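Local coordinates for protein arginine kinase (Anthopleura japonica, PDB 4RF6) that catalyses the reversible transfer of a phosphoryl group from ATP to L-arginine, forming N(omega)-phospho-L-arginine and ADP, at residues S384-R387 with K388-P392; S450-K453 with L454-H458. One frame throughout, in Å; residues are numbered along the deposited sequence.

Interaction 1: residues S384-R387 with K388-P392; sequences SLLR and KYLTP
Leu386 O takes backbone donors from two successive residues as the short helix 385-389 runs out. The stronger comes from Leu390 N, 2.8 Å from Leu386 O, with an N-H...O angle of 153° and the donor nearly in line with the C=O bond. The other, from Tyr389 N to Leu386 O, is weak and longer, 3.4 Å; the same N-H also donates to Leu385 O at 3.1 Å. Two residues earlier Lys388 N donates to Ser384 O, 3.1 Å away. Ser384 is the N-cap, and its OG receives Arg387 N at 3.2 Å, so the turn is tied at its start by a side chain as well as by a carbonyl. Leu390 is the first residue to leave helical geometry and centres an inverse gamma turn; Thr391 then caps the next helix through Leu394 N.

The side chains sort onto two sides. Leu386 and Leu390 lie alongside each other and point the same way, each with CG anti to the backbone N (chi1 173° and -170°), which brings Leu386 CD1 to 4.0 Å from Leu390 CB. On the other side the aromatic ring of Tyr389 meets Leu385, whose CD2 stands 4.4 Å from Tyr389 CE2. The aliphatic chain of Lys388 crosses one face of this ring, CG sitting 3.9 Å above its centre. Lys388 NZ and Tyr389 OH both finish on Asp447 OD2, an ion pair plus a hydrogen bond that would steady the carboxylate's charge. Arg387 bends at chi2 and leads away to Pro380 O.

The turn and its exit residue thus present two packing sides: Leu386 and Leu390 pack on Ile413, while Leu385 and Tyr389 rest against the other helix, placing this turn between helices 409-418 and 438-448 of the phosphagen kinase N-terminal region of the second repeat.

Interaction 2: residues S450-K453 with L454-H458; sequences SPYK and LANKH
Tyr452 sets its ring alongside the turn formed by Leu454 to Lys457, and each part of the ring meets a different residue. The phenol is carried there by CG standing anti to the backbone N (chi1 179°). CE2 lies 3.7 Å from Leu454 CA and 4.0 Å from Leu454 CD2, and CE1 nears Asn456 CB on the other flank, Leu454 CA and Asn456 CB approaching obliquely. At the far end Tyr452 OH comes within 3.1 Å of Lys457 CA, a close fit, with the carbonyl carbon of Lys457 lying in the plane of the ring at its edge. The hydroxyl does not bond to Lys457; its hydrogen bond goes to Ala623 O, which fixes the tip of the ring.

Lys453 provides the polar side of the turn. Its carbonyl O accepts Asn456 N at 2.9 Å, although the donor stands above the carbonyl plane, 53° out of it. Asn456 answers with its amide: OD1 takes Lys453 N in a weak bond of 3.4 Å, so backbone and side chain pair the same two residues in both directions. The two side chains run alongside, OD1 being 3.7 Å from Lys453 CB. Leu454 turns its CB away from the preceding residues yet keeps CD2 on the tyrosine, packs on Asp442 and Val445 of helix 438-448, and has its N bonded to Glu446 OE2. Lys457 N bonds to Leu454 O, making two overlapping type I beta turns in the connection from helix 438-448 to strand 479-488.

Chemically, a buried phenol, its hydroxyl satisfied by Ala623 O and its ring thereby restricted, is combined with a more exposed pair of hydrogen bonds between Lys453 and Asn456, a link that depends mainly on the backbone bond.

Followed from the N terminus, interaction 1 is complete before interaction 2 begins, so the two stand in series and neither nest nor cross. Each joins adjacent runs of the chain and closes only a local turn: 384-392 is a short helix with its exit, and 450-458 is a bend in the connection that follows helix 438-448 and precedes strand 479-488. Their centres lie 20 Å apart and their nearest atoms about 8 Å apart, without touching. Helix 438-448 is their common neighbour. Interaction 1 joins it to helix 409-418, whereas interaction 2 links its C-terminal end to the loops around Ala623 and Leu692.

Interaction 1: residues S384-R387 with K388-P392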
loop_
_atom_site.group_PDB
_atom_site.type_symbol
_atom_site.label_atom_id
_atom_site.label_comp_id
_atom_site.label_asym_id
_atom_site.label_seq_id
_atom_site.Cartn_x
_atom_site.Cartn_y
_atom_site.Cartn_z
ATOM N N SER A 384 16.397 -25.817 11.663
ATOM C CA SER A 384 15.485 -24.878 12.312
ATOM C C SER A 384 14.776 -25.542 13.494
ATOM O O SER A 384 14.639 -26.768 13.537
ATOM C CB SER A 384 14.449 -24.368 11.315
ATOM O OG SER A 384 13.606 -25.419 10.878
ATOM N N LEU A 385 14.340 -24.736 14.459
ATOM C CA LEU A 385 13.573 -25.255 15.591
ATOM C C LEU A 385 12.227 -25.789 15.101
ATOM O O LEU A 385 11.619 -26.657 15.734
ATOM C CB LEU A 385 13.354 -24.164 16.641
ATOM C CG LEU A 385 14.599 -23.541 17.271
ATOM C CD1 LEU A 385 14.227 -22.387 18.179
ATOM C CD2 LEU A 385 15.380 -24.580 18.048
ATOM N N LEU A 386 11.768 -25.251 13.973
ATOM C CA LEU A 386 10.556 -25.725 13.319
ATOM C C LEU A 386 10.672 -27.209 13.006
ATOM O O LEU A 386 9.806 -28.006 13.375
ATOM C CB LEU A 386 10.297 -24.940 12.032
ATOM C CG LEU A 386 9.155 -25.454 11.155
ATOM C CD1 LEU A 386 7.846 -25.458 11.937
ATOM C CD2 LEU A 386 9.016 -24.631 9.868
ATOM N N ARG A 387 11.752 -27.574 12.323
ATOM C CA ARG A 387 11.997 -28.960 11.951
ATOM C C ARG A 387 12.161 -29.815 13.204
ATOM O O ARG A 387 11.668 -30.943 13.270
ATOM C CB ARG A 387 13.259 -29.039 11.086
ATOM C CG ARG A 387 13.449 -30.348 10.323
ATOM C CD ARG A 387 14.037 -31.449 11.192
ATOM N NE ARG A 387 14.488 -32.595 10.413
ATOM C CZ ARG A 387 15.754 -32.799 10.065
ATOM N NH1 ARG A 387 16.690 -31.933 10.430
ATOM N NH2 ARG A 387 16.079 -33.870 9.357
ATOM N N LYS A 388 12.867 -29.272 14.189
ATOM C CA LYS A 388 13.169 -29.998 15.415
ATOM C C LYS A 388 11.906 -30.443 16.147
ATOM O O LYS A 388 11.856 -31.545 16.694
ATOM C CB LYS A 388 14.036 -29.139 16.345
ATOM C CG LYS A 388 14.488 -29.856 17.616
ATOM C CD LYS A 388 15.445 -28.997 18.424
ATOM C CE LYS A 388 15.963 -29.751 19.635
ATOM N NZ LYS A 388 16.788 -28.881 20.521
ATOM N N TYR A 389 10.879 -29.596 16.137
ATOM C CA TYR A 389 9.703 -29.825 16.979
ATOM C C TYR A 389 8.405 -30.180 16.246
ATOM O O TYR A 389 7.500 -30.781 16.834
ATOM C CB TYR A 389 9.494 -28.635 17.925
ATOM C CG TYR A 389 10.596 -28.506 18.945
ATOM C CD1 TYR A 389 10.847 -29.531 19.849
ATOM C CD2 TYR A 389 11.393 -27.370 18.999
ATOM C CE1 TYR A 389 11.855 -29.428 20.782
ATOM C CE2 TYR A 389 12.407 -27.257 19.930
ATOM C CZ TYR A 389 12.631 -28.288 20.817
ATOM O OH TYR A 389 13.637 -28.187 21.744
ATOM N N LEU A 390 8.312 -29.823 14.969
ATOM C CA LEU A 390 7.106 -30.131 14.205
ATOM C C LEU A 390 7.112 -31.569 13.687
ATOM O O LEU A 390 7.537 -31.830 12.563
ATOM C CB LEU A 390 6.904 -29.156 13.039
ATOM C CG LEU A 390 5.542 -29.286 12.351
ATOM C CD1 LEU A 390 4.460 -28.665 13.204
ATOM C CD2 LEU A 390 5.526 -28.676 10.962
ATOM N N THR A 391 6.641 -32.499 14.510
ATOM C CA THR A 391 6.455 -33.880 14.076
ATOM C C THR A 391 5.202 -33.955 13.203
ATOM O O THR A 391 4.337 -33.080 13.284
ATOM C CB THR A 391 6.287 -34.808 15.278
ATOM O OG1 THR A 391 4.942 -34.713 15.762
ATOM C CG2 THR A 391 7.244 -34.414 16.386
ATOM N N PRO A 392 5.109 -34.983 12.343
ATOM C CA PRO A 392 3.897 -35.158 11.535
ATOM C C PRO A 392 2.629 -35.393 12.367
ATOM O O PRO A 392 1.555 -34.946 11.958
ATOM C CB PRO A 392 4.223 -36.389 10.687
ATOM C CG PRO A 392 5.710 -36.344 10.537
ATOM C CD PRO A 392 6.213 -35.839 11.869
#

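Interaction 2: residues S450-K453 with L454-H458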
loop_
_atom_site.group_PDB
_atom_site.type_symbol
_atom_site.label_atom_id
_atom_site.label_comp_id
_atom_site.label_asym_id
_atom_site.label_seq_id
_atom_site.Cartn_x
_atom_site.Cartn_y
_atom_site.Cartn_z
ATOM N N SER A 450 15.828 -20.902 26.627
ATOM C CA SER A 450 16.462 -21.751 27.633
ATOM C C SER A 450 17.374 -20.877 28.488
ATOM O O SER A 450 18.123 -20.057 27.953
ATOM C CB SER A 450 17.270 -22.862 26.953
ATOM O OG SER A 450 17.884 -23.725 27.891
ATOM N N PRO A 451 17.327 -21.039 29.823
ATOM C CA PRO A 451 16.674 -22.077 30.626
ATOM C C PRO A 451 15.250 -21.754 31.099
ATOM O O PRO A 451 14.734 -22.517 31.917
ATOM C CB PRO A 451 17.590 -22.161 31.846
ATOM C CG PRO A 451 18.012 -20.740 32.049
ATOM C CD PRO A 451 18.112 -20.121 30.671
ATOM N N TYR A 452 14.632 -20.679 30.612
ATOM C CA TYR A 452 13.257 -20.345 31.018
ATOM C C TYR A 452 12.246 -21.466 30.779
ATOM O O TYR A 452 12.265 -22.139 29.734
ATOM C CB TYR A 452 12.782 -19.061 30.323
ATOM C CG TYR A 452 11.361 -18.651 30.665
ATOM C CD1 TYR A 452 11.077 -18.009 31.863
ATOM C CD2 TYR A 452 10.314 -18.894 29.784
ATOM C CE1 TYR A 452 9.804 -17.624 32.183
ATOM C CE2 TYR A 452 9.017 -18.511 30.091
ATOM C CZ TYR A 452 8.777 -17.876 31.299
ATOM O OH TYR A 452 7.510 -17.483 31.641
ATOM N N LYS A 453 11.366 -21.671 31.760
ATOM C CA LYS A 453 10.243 -22.588 31.603
ATOM C C LYS A 453 8.952 -21.789 31.707
ATOM O O LYS A 453 8.820 -20.943 32.590
ATOM C CB LYS A 453 10.251 -23.674 32.680
ATOM C CG LYS A 453 11.588 -24.358 32.895
ATOM C CD LYS A 453 12.091 -25.040 31.631
ATOM C CE LYS A 453 13.508 -25.583 31.844
ATOM N NZ LYS A 453 14.051 -26.252 30.628
ATOM N N LEU A 454 8.009 -22.046 30.804
ATOM C CA LEU A 454 6.735 -21.322 30.793
ATOM C C LEU A 454 5.968 -21.478 32.104
ATOM O O LEU A 454 5.202 -20.595 32.489
ATOM C CB LEU A 454 5.877 -21.767 29.603
ATOM C CG LEU A 454 6.407 -21.277 28.255
ATOM C CD1 LEU A 454 6.007 -22.206 27.126
ATOM C CD2 LEU A 454 5.926 -19.863 27.963
ATOM N N ALA A 455 6.177 -22.602 32.784
ATOM C CA ALA A 455 5.583 -22.826 34.102
ATOM C C ALA A 455 6.060 -21.790 35.128
ATOM O O ALA A 455 5.325 -21.445 36.052
ATOM C CB ALA A 455 5.884 -24.226 34.584
ATOM N N ASN A 456 7.287 -21.297 34.970
ATOM C CA ASN A 456 7.818 -20.267 35.872
ATOM C C ASN A 456 7.029 -18.972 35.797
ATOM O O ASN A 456 6.913 -18.234 36.784
ATOM C CB ASN A 456 9.262 -19.905 35.523
ATOM C CG ASN A 456 10.210 -21.080 35.605
ATOM O OD1 ASN A 456 11.316 -21.030 35.061
ATOM N ND2 ASN A 456 9.794 -22.137 36.282
ATOM N N LYS A 457 6.537 -18.687 34.595
ATOM C CA LYS A 457 5.891 -17.415 34.285
ATOM C C LYS A 457 6.847 -16.229 34.404
ATOM O O LYS A 457 7.975 -16.359 34.886
ATOM C CB LYS A 457 4.603 -17.238 35.090
ATOM C CG LYS A 457 3.576 -18.300 34.695
ATOM C CD LYS A 457 2.320 -18.254 35.528
ATOM C CE LYS A 457 1.277 -19.187 34.920
ATOM N NZ LYS A 457 -0.047 -19.051 35.580
ATOM N N HIS A 458 6.386 -15.072 33.942
ATOM C CA HIS A 458 7.254 -13.926 33.741
ATOM C C HIS A 458 6.687 -12.714 34.468
ATOM O O HIS A 458 5.468 -12.523 34.507
ATOM C CB HIS A 458 7.341 -13.647 32.238
ATOM C CG HIS A 458 8.165 -12.450 31.887
ATOM N ND1 HIS A 458 9.524 -12.522 31.663
ATOM C CD2 HIS A 458 7.818 -11.154 31.700
ATOM C CE1 HIS A 458 9.981 -11.317 31.369
ATOM N NE2 HIS A 458 8.967 -10.470 31.382
#